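Local coordinates for TetR-family transcriptional regulator (Streptomyces coelicolor, PDB 2G7L), which probably regulates transcription as a dimeric TetR-family protein that binds DNA through an N-terminal helix-turn-helix domain, at residues A[71-76]-A[119-124]; A[100-105]-A[156-160]; A[131-135]-A[145-149]. One frame throughout, in Å; residues are numbered along the deposited sequence. Where two conformers were deposited one is given.

Contact 1: residues A[71-76]-A[119-124]; sequences LDALLG and PSGENY
Asp72 reaches from helix 63-74 to the start of helix 122-136, and its carboxylate faces the backbone amides there, with Gly121 at the N-cap position. OD1 of Asp72 takes a weak hydrogen bond from Asn123 N at 3.3 Å. OD2 accepts from Tyr124 N at 3.1 Å, although the modelled place of OD2 is less certain. With CG anti to the backbone N (chi1 -165°), the carboxylate is carried out to that helix end, whose dipole would probably stabilise its negative charge. Asn123 answers in the other direction: its ND2 donates to Asp72 O at 3.1 Å, 45° above the carbonyl plane, while Leu75 N reaches the same oxygen from the opposite face. Carboxylate and amide planes lie 23° apart, and Asn123 OD1 has a weak hydrogen bond to Arg126 NH2. Pro119 O accepts from Thr179 OG1 of the second subunit. Apolar contacts flank the polar ones, Leu71 CD2 on Pro119 CG at 3.7 Å and Leu75 CD2 at the edge of the Tyr124 ring, 4.0 Å from CD1. Leu71 and Leu75 also pack on Val103 of helix 89-106, and Leu71 on Leu110 and Ala114 of helix 108-116.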
ATOM      1  N   LEU A  71     -15.018   5.350  -4.594  1.00 49.49           N
ATOM      2  CA  LEU A  71     -13.825   6.229  -4.546  1.00 49.18           C
ATOM      3  C   LEU A  71     -13.804   7.067  -5.769  1.00 48.73           C
ATOM      4  O   LEU A  71     -13.550   8.285  -5.675  1.00 49.92           O
ATOM      5  CB  LEU A  71     -12.498   5.441  -4.398  1.00 49.06           C
ATOM      6  CG  LEU A  71     -11.229   6.299  -4.344  1.00 48.74           C
ATOM      7  CD1 LEU A  71     -11.327   7.287  -3.205  1.00 43.95           C
ATOM      8  CD2 LEU A  71     -10.008   5.362  -4.201  1.00 47.45           C
ATOM      9  N   ASP A  72     -14.056   6.462  -6.926  1.00 49.61           N
ATOM     10  CA  ASP A  72     -14.100   7.272  -8.147  1.00 52.33           C
ATOM     11  C   ASP A  72     -15.025   8.491  -8.052  1.00 52.43           C
ATOM     12  O   ASP A  72     -14.617   9.630  -8.300  1.00 53.84           O
ATOM     13  CB  ASP A  72     -14.399   6.445  -9.378  1.00 53.10           C
ATOM     14  CG  ASP A  72     -14.089   7.206 -10.668  1.00 59.14           C
ATOM     15  OD1 ASP A  72     -14.831   8.154 -10.956  1.00 65.87           O
ATOM     16  OD2 ASP A  72     -13.148   6.860 -11.424  1.00 58.13           O
ATOM     17  N   ALA A  73     -16.247   8.265  -7.602  1.00 53.53           N
ATOM     18  CA  ALA A  73     -17.194   9.336  -7.362  1.00 54.09           C
ATOM     19  C   ALA A  73     -16.549  10.461  -6.546  1.00 54.78           C
ATOM     20  O   ALA A  73     -16.627  11.633  -6.929  1.00 54.83           O
ATOM     21  CB  ALA A  73     -18.446   8.769  -6.605  1.00 53.84           C
ATOM     22  N   LEU A  74     -15.904  10.101  -5.437  1.00 55.35           N
ATOM     23  CA  LEU A  74     -15.352  11.087  -4.463  1.00 55.88           C
ATOM     24  C   LEU A  74     -14.165  11.894  -5.022  1.00 55.81           C
ATOM     25  O   LEU A  74     -13.822  12.976  -4.524  1.00 54.29           O
ATOM     26  CB  LEU A  74     -14.947  10.368  -3.155  1.00 56.47           C
ATOM     27  CG  LEU A  74     -16.107   9.782  -2.329  1.00 59.15           C
ATOM     28  CD1 LEU A  74     -15.673   8.596  -1.533  1.00 59.23           C
ATOM     29  CD2 LEU A  74     -16.689  10.830  -1.363  1.00 59.17           C
ATOM     30  N   LEU A  75     -13.594  11.379  -6.105  1.00 56.74           N
ATOM     31  CA  LEU A  75     -12.444  11.994  -6.794  1.00 57.73           C
ATOM     32  C   LEU A  75     -12.840  13.089  -7.784  1.00 59.56           C
ATOM     33  O   LEU A  75     -11.972  13.690  -8.420  1.00 58.39           O
ATOM     34  CB  LEU A  75     -11.627  10.915  -7.542  1.00 57.17           C
ATOM     35  CG  LEU A  75     -10.402  10.300  -6.849  1.00 57.25           C
ATOM     36  CD1 LEU A  75     -10.423  10.498  -5.357  1.00 53.28           C
ATOM     37  CD2 LEU A  75     -10.215   8.839  -7.214  1.00 53.69           C
ATOM     38  N   GLY A  76     -14.151  13.319  -7.955  1.00 61.54           N
ATOM     39  CA  GLY A  76     -14.623  14.449  -8.742  1.00 63.82           C
ATOM     40  C   GLY A  76     -14.369  15.754  -7.995  1.00 65.61           C
ATOM     41  O   GLY A  76     -14.379  16.843  -8.598  1.00 66.24           O
ATOM     42  N   PRO A 119      -9.783   2.338  -8.874  1.00 46.96           N
ATOM     43  CA  PRO A 119     -10.860   2.943  -9.631  1.00 47.78           C
ATOM     44  C   PRO A 119     -10.624   2.865 -11.140  1.00 48.90           C
ATOM     45  O   PRO A 119      -9.476   2.691 -11.613  1.00 48.30           O
ATOM     46  CB  PRO A 119     -10.847   4.394  -9.153  1.00 47.58           C
ATOM     47  CG  PRO A 119     -10.379   4.288  -7.759  1.00 48.70           C
ATOM     48  CD  PRO A 119      -9.258   3.274  -7.870  1.00 47.89           C
ATOM     49  N   SER A 120     -11.724   2.976 -11.889  1.00 48.68           N
ATOM     50  CA  SER A 120     -11.674   2.904 -13.322  1.00 49.32           C
ATOM     51  C   SER A 120     -12.713   3.855 -13.941  1.00 50.33           C
ATOM     52  O   SER A 120     -13.023   3.738 -15.105  1.00 52.55           O
ATOM     53  CB  SER A 120     -11.915   1.471 -13.786  1.00 49.72           C
ATOM     54  OG  SER A 120     -13.218   1.023 -13.412  1.00 51.10           O
ATOM     55  N   GLY A 121     -13.245   4.803 -13.188  1.00 50.61           N
ATOM     56  CA  GLY A 121     -14.283   5.625 -13.774  1.00 51.81           C
ATOM     57  C   GLY A 121     -13.707   6.886 -14.343  1.00 52.47           C
ATOM     58  O   GLY A 121     -12.479   7.050 -14.406  1.00 51.77           O
ATOM     59  N   GLU A 122     -14.584   7.818 -14.724  0.50 51.79           N
ATOM     60  CA  GLU A 122     -14.121   9.028 -15.409  0.50 51.67           C
ATOM     61  C   GLU A 122     -13.191   9.927 -14.601  0.50 50.60           C
ATOM     62  O   GLU A 122     -12.261  10.527 -15.158  0.50 49.82           O
ATOM     63  CB  GLU A 122     -15.283   9.884 -15.987  0.50 52.00           C
ATOM     64  CG  GLU A 122     -14.771  10.879 -17.079  0.50 54.43           C
ATOM     65  CD  GLU A 122     -13.651  10.272 -17.996  0.50 57.26           C
ATOM     66  OE1 GLU A 122     -13.958   9.364 -18.816  0.50 59.09           O
ATOM     67  OE2 GLU A 122     -12.467  10.715 -17.907  0.50 56.01           O
ATOM     68  N   ASN A 123     -13.472  10.046 -13.314  1.00 49.69           N
ATOM     69  CA  ASN A 123     -12.727  10.927 -12.453  1.00 50.98           C
ATOM     70  C   ASN A 123     -11.278  10.421 -12.236  1.00 51.57           C
ATOM     71  O   ASN A 123     -10.348  11.229 -12.089  1.00 52.48           O
ATOM     72  CB  ASN A 123     -13.448  11.082 -11.129  1.00 51.01           C
ATOM     73  CG  ASN A 123     -14.787  11.873 -11.266  1.00 56.09           C
ATOM     74  OD1 ASN A 123     -14.855  12.851 -12.003  1.00 60.02           O
ATOM     75  ND2 ASN A 123     -15.808  11.480 -10.502  1.00 50.91           N
ATOM     76  N   TYR A 124     -11.105   9.096 -12.241  1.00 50.84           N
ATOM     77  CA  TYR A 124      -9.810   8.482 -11.987  1.00 50.14           C
ATOM     78  C   TYR A 124      -9.020   8.593 -13.264  1.00 50.05           C
ATOM     79  O   TYR A 124      -7.855   8.995 -13.228  1.00 48.78           O
ATOM     80  CB  TYR A 124      -9.902   7.004 -11.535  1.00 49.16           C
ATOM     81  CG  TYR A 124      -8.547   6.424 -11.055  1.00 47.26           C
ATOM     82  CD1 TYR A 124      -7.996   6.823  -9.844  1.00 48.60           C
ATOM     83  CD2 TYR A 124      -7.852   5.501 -11.801  1.00 47.49           C
ATOM     84  CE1 TYR A 124      -6.749   6.298  -9.375  1.00 49.64           C
ATOM     85  CE2 TYR A 124      -6.604   4.959 -11.344  1.00 45.54           C
ATOM     86  CZ  TYR A 124      -6.070   5.384 -10.124  1.00 45.97           C
ATOM     87  OH  TYR A 124      -4.844   4.883  -9.613  1.00 51.67           O
TER

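Contact 2: residues A[100-105]-A[156-160]; sequences YTLVLF and ATATA
Leu104 and Ala160 form the tight centre of this pair of helices, which run in roughly the same direction with axes 9.1 Å apart and a crossing angle of -27°. Leu104 CB and Ala160 CB are 3.3 Å apart, less than the usual van der Waals separation, and Leu104 CD2 runs on across the second helix to Thr157 CA at 3.7 Å. Ala160 CB also approaches the Phe105 ring obliquely, 3.6 Å from CD1. Ala156, the other small residue facing helix 89-106, puts CB against the edge of the Tyr100 ring, 3.9 Å from CD2. The Tyr100 ring projects toward helix 142-161 because CG is anti to the backbone N (chi1 172°), and its OH donates to Thr157 OG1 at 3.0 Å, in the plane of the ring. That buried threonine oxygen is doubly engaged, since it also bonds Leu153 O; Thr101 OG1 likewise turns back to Leu97 O. A phenylalanine at Tyr100 would probably leave Thr157 OG1 without its donor from the facing helix. The packing is looser at the partly exposed side, where Phe105 CZ meets Thr159 CG2 edge-on at 4.2 Å, and Leu210 of helix 206-223 touches both residues. Alanines on successive turns of helix 142-161 let helix 89-106 lie close, within the all-helical C-terminal domain characteristic of TetR-family regulators, which in relatives carries ligand binding and dimerisation.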
ATOM      1  N   TYR A 100      -5.555  14.320  -3.977  1.00 51.33           N
ATOM      2  CA  TYR A 100      -5.874  12.888  -4.015  1.00 51.05           C
ATOM      3  C   TYR A 100      -5.692  12.259  -2.651  1.00 51.95           C
ATOM      4  O   TYR A 100      -6.619  11.635  -2.108  1.00 52.43           O
ATOM      5  CB  TYR A 100      -5.028  12.186  -5.047  1.00 51.63           C
ATOM      6  CG  TYR A 100      -5.129  10.677  -5.068  1.00 52.39           C
ATOM      7  CD1 TYR A 100      -6.230  10.045  -5.651  1.00 51.99           C
ATOM      8  CD2 TYR A 100      -4.076   9.856  -4.572  1.00 52.30           C
ATOM      9  CE1 TYR A 100      -6.332   8.656  -5.721  1.00 49.18           C
ATOM     10  CE2 TYR A 100      -4.162   8.455  -4.667  1.00 49.07           C
ATOM     11  CZ  TYR A 100      -5.296   7.868  -5.233  1.00 51.54           C
ATOM     12  OH  TYR A 100      -5.425   6.507  -5.339  1.00 51.76           O
ATOM     13  N   THR A 101      -4.521  12.470  -2.046  1.00 52.92           N
ATOM     14  CA  THR A 101      -4.190  11.907  -0.734  1.00 53.59           C
ATOM     15  C   THR A 101      -5.168  12.337   0.378  1.00 53.58           C
ATOM     16  O   THR A 101      -5.546  11.531   1.212  1.00 52.81           O
ATOM     17  CB  THR A 101      -2.717  12.253  -0.317  1.00 53.71           C
ATOM     18  OG1 THR A 101      -1.820  11.716  -1.290  1.00 53.39           O
ATOM     19  CG2 THR A 101      -2.370  11.621   1.010  1.00 56.20           C
ATOM     20  N   LEU A 102      -5.549  13.610   0.375  1.00 54.68           N
ATOM     21  CA  LEU A 102      -6.502  14.129   1.353  1.00 54.79           C
ATOM     22  C   LEU A 102      -7.884  13.484   1.203  1.00 53.52           C
ATOM     23  O   LEU A 102      -8.534  13.245   2.192  1.00 52.79           O
ATOM     24  CB  LEU A 102      -6.613  15.655   1.219  1.00 56.19           C
ATOM     25  CG  LEU A 102      -5.396  16.384   1.815  1.00 58.89           C
ATOM     26  CD1 LEU A 102      -5.300  17.788   1.254  1.00 61.30           C
ATOM     27  CD2 LEU A 102      -5.373  16.379   3.349  1.00 59.07           C
ATOM     28  N   VAL A 103      -8.319  13.161  -0.008  1.00 52.42           N
ATOM     29  CA  VAL A 103      -9.548  12.342  -0.072  1.00 53.69           C
ATOM     30  C   VAL A 103      -9.366  10.941   0.489  1.00 52.63           C
ATOM     31  O   VAL A 103     -10.196  10.476   1.221  1.00 54.10           O
ATOM     32  CB  VAL A 103     -10.435  12.454  -1.395  1.00 53.69           C
ATOM     33  CG1 VAL A 103      -9.811  13.266  -2.512  1.00 54.58           C
ATOM     34  CG2 VAL A 103     -11.098  11.127  -1.857  1.00 54.62           C
ATOM     35  N   LEU A 104      -8.230  10.319   0.234  1.00 51.39           N
ATOM     36  CA  LEU A 104      -7.934   9.006   0.829  1.00 51.16           C
ATOM     37  C   LEU A 104      -7.844   9.040   2.349  1.00 50.58           C
ATOM     38  O   LEU A 104      -8.322   8.135   2.996  1.00 50.09           O
ATOM     39  CB  LEU A 104      -6.663   8.435   0.221  1.00 50.45           C
ATOM     40  CG  LEU A 104      -6.667   7.486  -0.998  1.00 52.86           C
ATOM     41  CD1 LEU A 104      -7.900   7.512  -1.812  1.00 52.74           C
ATOM     42  CD2 LEU A 104      -5.476   7.619  -1.871  1.00 51.43           C
ATOM     43  N   PHE A 105      -7.234  10.073   2.920  1.00 51.87           N
ATOM     44  CA  PHE A 105      -7.103  10.181   4.385  1.00 53.78           C
ATOM     45  C   PHE A 105      -8.479  10.312   5.037  1.00 54.55           C
ATOM     46  O   PHE A 105      -8.669   9.853   6.146  1.00 55.87           O
ATOM     47  CB  PHE A 105      -6.257  11.408   4.785  1.00 54.61           C
ATOM     48  CG  PHE A 105      -4.728  11.146   4.874  1.00 57.03           C
ATOM     49  CD1 PHE A 105      -4.050  10.446   3.871  1.00 56.87           C
ATOM     50  CD2 PHE A 105      -3.990  11.633   5.953  1.00 55.92           C
ATOM     51  CE1 PHE A 105      -2.613  10.210   3.938  1.00 57.47           C
ATOM     52  CE2 PHE A 105      -2.574  11.433   6.017  1.00 59.22           C
ATOM     53  CZ  PHE A 105      -1.897  10.699   4.998  1.00 55.96           C
ATOM     54  N   ALA A 156       0.779   7.246  -2.451  1.00 46.94           N
ATOM     55  CA  ALA A 156      -0.179   8.012  -1.652  1.00 45.84           C
ATOM     56  C   ALA A 156      -1.230   7.082  -1.067  1.00 44.70           C
ATOM     57  O   ALA A 156      -1.592   7.168   0.106  1.00 43.27           O
ATOM     58  CB  ALA A 156      -0.858   9.138  -2.511  1.00 45.84           C
ATOM     59  N   THR A 157      -1.684   6.148  -1.897  1.00 44.35           N
ATOM     60  CA  THR A 157      -2.685   5.177  -1.505  1.00 44.66           C
ATOM     61  C   THR A 157      -2.189   4.299  -0.390  1.00 46.06           C
ATOM     62  O   THR A 157      -2.930   4.051   0.543  1.00 45.33           O
ATOM     63  CB  THR A 157      -3.045   4.247  -2.679  1.00 44.60           C
ATOM     64  OG1 THR A 157      -3.347   5.035  -3.847  1.00 47.97           O
ATOM     65  CG2 THR A 157      -4.229   3.367  -2.344  1.00 41.52           C
ATOM     66  N   ALA A 158      -0.951   3.767  -0.502  1.00 45.97           N
ATOM     67  CA  ALA A 158      -0.377   2.936   0.598  1.00 45.35           C
ATOM     68  C   ALA A 158      -0.281   3.738   1.874  1.00 44.06           C
ATOM     69  O   ALA A 158      -0.612   3.228   2.932  1.00 45.84           O
ATOM     70  CB  ALA A 158       0.977   2.329   0.210  1.00 44.51           C
ATOM     71  N   THR A 159       0.111   4.989   1.794  1.00 45.39           N
ATOM     72  CA  THR A 159       0.242   5.822   3.016  1.00 46.97           C
ATOM     73  C   THR A 159      -1.102   6.171   3.674  1.00 48.33           C
ATOM     74  O   THR A 159      -1.215   6.279   4.909  1.00 48.66           O
ATOM     75  CB  THR A 159       1.051   7.136   2.766  1.00 47.63           C
ATOM     76  OG1 THR A 159       2.380   6.822   2.308  1.00 49.86           O
ATOM     77  CG2 THR A 159       1.204   7.961   4.072  1.00 46.75           C
ATOM     78  N   ALA A 160      -2.110   6.432   2.845  1.00 48.91           N
ATOM     79  CA  ALA A 160      -3.481   6.657   3.364  1.00 49.41           C
ATOM     80  C   ALA A 160      -4.090   5.367   3.959  1.00 49.51           C
ATOM     81  O   ALA A 160      -4.823   5.422   4.949  1.00 48.23           O
ATOM     82  CB  ALA A 160      -4.381   7.244   2.253  1.00 48.22           C
TER

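Contact 3: residues A[131-135]-A[145-149]; sequences VLELL and VAWGV
No ring, amide or carboxylate takes part where Leu132 and Leu135 meet Val145 and Val149; Trp147, the one aromatic residue in the two segments, leaves its helix on the side away from helix 122-136. Its indole serves the second subunit instead, making a cation-pi contact with Arg209 of that chain and a weak hydrogen bond from NE1 to Leu200 O of the same chain. What remains between the segments is a purely aliphatic interface between two consecutive helices of the all-helical C-terminal domain, joined by a short loop: helix 122-136 leads into helix 142-161, and the two short segments cross at 126°, splayed well away from antiparallel, with axes 9.6 Å apart. Val149 is the residue most covered by the facing helix. Its CG2 meets Leu132 CD2 at 3.6 Å; CG1 touches both leucines and lies 3.8 Å from Leu135 CD2. The Leu132 side chain lies roughly perpendicular to that of Val149, so the leucine tip comes at the valine from the flank. Leu135 and Val145 instead run alongside, head to tail, with Leu135 CD2 against Val145 CB at 3.9 Å. Leu135 is extended from the backbone (chi1 -171°), taking CD2 across to the second helix and over the backbone of Gly148, where no side chain intervenes. Val131 also faces Val149, but the modelled separation of their methyls is doubtful. The second subunit also packs here, Ile194 of that chain on Leu132 and His197 of that chain on Val145. Each helix turns a methyl to a carbonyl oxygen of the other: Val145 CG2 lies 3.7 Å from Leu132 O, and Leu135 CD2 lies 3.7 Å from Val145 O.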
ATOM      1  N   VAL A 131      -1.971  13.693 -14.068  1.00 47.08           N
ATOM      2  CA  VAL A 131      -0.728  13.421 -13.342  1.00 47.07           C
ATOM      3  C   VAL A 131       0.265  13.145 -14.394  1.00 45.65           C
ATOM      4  O   VAL A 131       1.390  13.592 -14.306  1.00 46.46           O
ATOM      5  CB  VAL A 131      -0.890  12.206 -12.419  1.00 46.07           C
ATOM      6  CG1 VAL A 131       0.503  11.706 -11.953  1.00 51.37           C
ATOM      7  CG2 VAL A 131      -1.653  12.612 -11.260  1.00 48.48           C
ATOM      8  N   LEU A 132      -0.173  12.438 -15.440  1.00 45.92           N
ATOM      9  CA  LEU A 132       0.713  12.074 -16.514  1.00 47.24           C
ATOM     10  C   LEU A 132       1.225  13.322 -17.297  1.00 49.60           C
ATOM     11  O   LEU A 132       2.426  13.424 -17.655  1.00 48.29           O
ATOM     12  CB  LEU A 132      -0.032  11.177 -17.480  1.00 47.28           C
ATOM     13  CG  LEU A 132      -0.133   9.680 -17.330  1.00 46.62           C
ATOM     14  CD1 LEU A 132      -1.164   9.098 -18.336  1.00 47.92           C
ATOM     15  CD2 LEU A 132       1.179   9.055 -17.614  1.00 43.70           C
ATOM     16  N   GLU A 133       0.293  14.249 -17.542  1.00 49.15           N
ATOM     17  CA  GLU A 133       0.560  15.505 -18.250  1.00 52.40           C
ATOM     18  C   GLU A 133       1.659  16.298 -17.552  1.00 50.33           C
ATOM     19  O   GLU A 133       2.605  16.759 -18.170  1.00 51.26           O
ATOM     20  CB  GLU A 133      -0.735  16.344 -18.195  1.00 50.57           C
ATOM     21  CG  GLU A 133      -0.885  17.418 -19.257  1.00 56.91           C
ATOM     22  CD  GLU A 133      -2.029  18.396 -18.908  1.00 58.73           C
ATOM     23  OE1 GLU A 133      -1.786  19.621 -19.045  1.00 70.53           O
ATOM     24  OE2 GLU A 133      -3.135  17.969 -18.441  1.00 60.58           O
ATOM     25  N   LEU A 134       1.448  16.519 -16.265  1.00 50.55           N
ATOM     26  CA  LEU A 134       2.384  17.245 -15.417  1.00 50.09           C
ATOM     27  C   LEU A 134       3.737  16.516 -15.326  1.00 50.20           C
ATOM     28  O   LEU A 134       4.807  17.089 -15.565  1.00 50.17           O
ATOM     29  CB  LEU A 134       1.772  17.409 -14.033  1.00 48.56           C
ATOM     30  CG  LEU A 134       0.612  18.392 -13.935  1.00 48.91           C
ATOM     31  CD1 LEU A 134       0.078  18.497 -12.523  1.00 47.30           C
ATOM     32  CD2 LEU A 134       1.035  19.830 -14.358  1.00 49.06           C
ATOM     33  N   LEU A 135       3.700  15.239 -14.978  1.00 49.89           N
ATOM     34  CA  LEU A 135       4.959  14.528 -14.839  1.00 48.52           C
ATOM     35  C   LEU A 135       5.774  14.569 -16.115  1.00 48.23           C
ATOM     36  O   LEU A 135       7.003  14.608 -16.097  1.00 48.39           O
ATOM     37  CB  LEU A 135       4.740  13.062 -14.355  1.00 48.21           C
ATOM     38  CG  LEU A 135       6.035  12.312 -13.964  1.00 48.37           C
ATOM     39  CD1 LEU A 135       6.928  13.065 -12.873  1.00 47.94           C
ATOM     40  CD2 LEU A 135       5.749  10.864 -13.591  1.00 45.53           C
ATOM     41  N   VAL A 145       7.709   8.182 -17.255  1.00 45.68           N
ATOM     42  CA  VAL A 145       6.491   8.902 -16.806  1.00 44.08           C
ATOM     43  C   VAL A 145       5.273   7.957 -16.644  1.00 42.66           C
ATOM     44  O   VAL A 145       4.504   8.150 -15.763  1.00 41.78           O
ATOM     45  CB  VAL A 145       6.247  10.326 -17.454  1.00 45.84           C
ATOM     46  CG1 VAL A 145       7.356  10.801 -18.433  1.00 43.88           C
ATOM     47  CG2 VAL A 145       4.818  10.642 -17.782  1.00 41.00           C
ATOM     48  N   ALA A 146       5.200   6.926 -17.465  1.00 40.69           N
ATOM     49  CA  ALA A 146       4.129   5.943 -17.479  1.00 43.27           C
ATOM     50  C   ALA A 146       4.165   5.050 -16.211  1.00 43.76           C
ATOM     51  O   ALA A 146       3.156   4.952 -15.532  1.00 44.75           O
ATOM     52  CB  ALA A 146       4.265   5.063 -18.786  1.00 41.67           C
ATOM     53  N   TRP A 147       5.332   4.435 -15.899  1.00 42.36           N
ATOM     54  CA  TRP A 147       5.510   3.663 -14.669  1.00 41.32           C
ATOM     55  C   TRP A 147       5.560   4.562 -13.442  1.00 42.59           C
ATOM     56  O   TRP A 147       5.124   4.176 -12.342  1.00 41.22           O
ATOM     57  CB  TRP A 147       6.728   2.754 -14.789  1.00 42.37           C
ATOM     58  CG  TRP A 147       6.550   1.620 -15.775  1.00 39.73           C
ATOM     59  CD1 TRP A 147       5.637   1.538 -16.756  1.00 43.46           C
ATOM     60  CD2 TRP A 147       7.338   0.413 -15.854  1.00 41.59           C
ATOM     61  NE1 TRP A 147       5.820   0.345 -17.507  1.00 42.40           N
ATOM     62  CE2 TRP A 147       6.866  -0.340 -16.951  1.00 42.10           C
ATOM     63  CE3 TRP A 147       8.382  -0.109 -15.082  1.00 41.16           C
ATOM     64  CZ2 TRP A 147       7.406  -1.604 -17.297  1.00 44.81           C
ATOM     65  CZ3 TRP A 147       8.922  -1.324 -15.436  1.00 43.40           C
ATOM     66  CH2 TRP A 147       8.442  -2.057 -16.529  1.00 44.33           C
ATOM     67  N   GLY A 148       5.985   5.811 -13.618  1.00 41.65           N
ATOM     68  CA  GLY A 148       6.066   6.714 -12.506  1.00 41.44           C
ATOM     69  C   GLY A 148       4.750   7.144 -11.904  1.00 42.64           C
ATOM     70  O   GLY A 148       4.598   7.274 -10.695  1.00 43.51           O
ATOM     71  N   VAL A 149       3.772   7.462 -12.721  1.00 43.59           N
ATOM     72  CA  VAL A 149       2.502   7.937 -12.147  1.00 42.80           C
ATOM     73  C   VAL A 149       1.800   6.784 -11.363  1.00 41.48           C
ATOM     74  O   VAL A 149       1.191   7.071 -10.395  1.00 41.04           O
ATOM     75  CB  VAL A 149       1.514   8.506 -13.263  1.00 43.16           C
ATOM     76  CG1 VAL A 149       2.117   9.825 -13.919  1.00 45.03           C
ATOM     77  CG2 VAL A 149       1.351   7.488 -14.322  1.00 44.35           C
TER

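In the fold
Contacts 2 and 3 are buried, while contact 1 is partly open to solvent. Contact 2 lies nearest the middle of the chain, its centre about 5 Å from the chain centre, against about 11 Å for contact 1 and 15 Å for contact 3. Helix 122-136 serves contacts 1 and 3, and helix 142-161 serves contacts 2 and 3. Contacts 1 and 2 touch directly, the leucines of segment 71-76 against helix 89-106; contact 3 touches neither. The chemistry follows position: charged and amide groups at a helix start in contact 1, alanine packing with one hydroxyl pair in contact 2, and only aliphatic side chains in contact 3. All three also meet the second subunit.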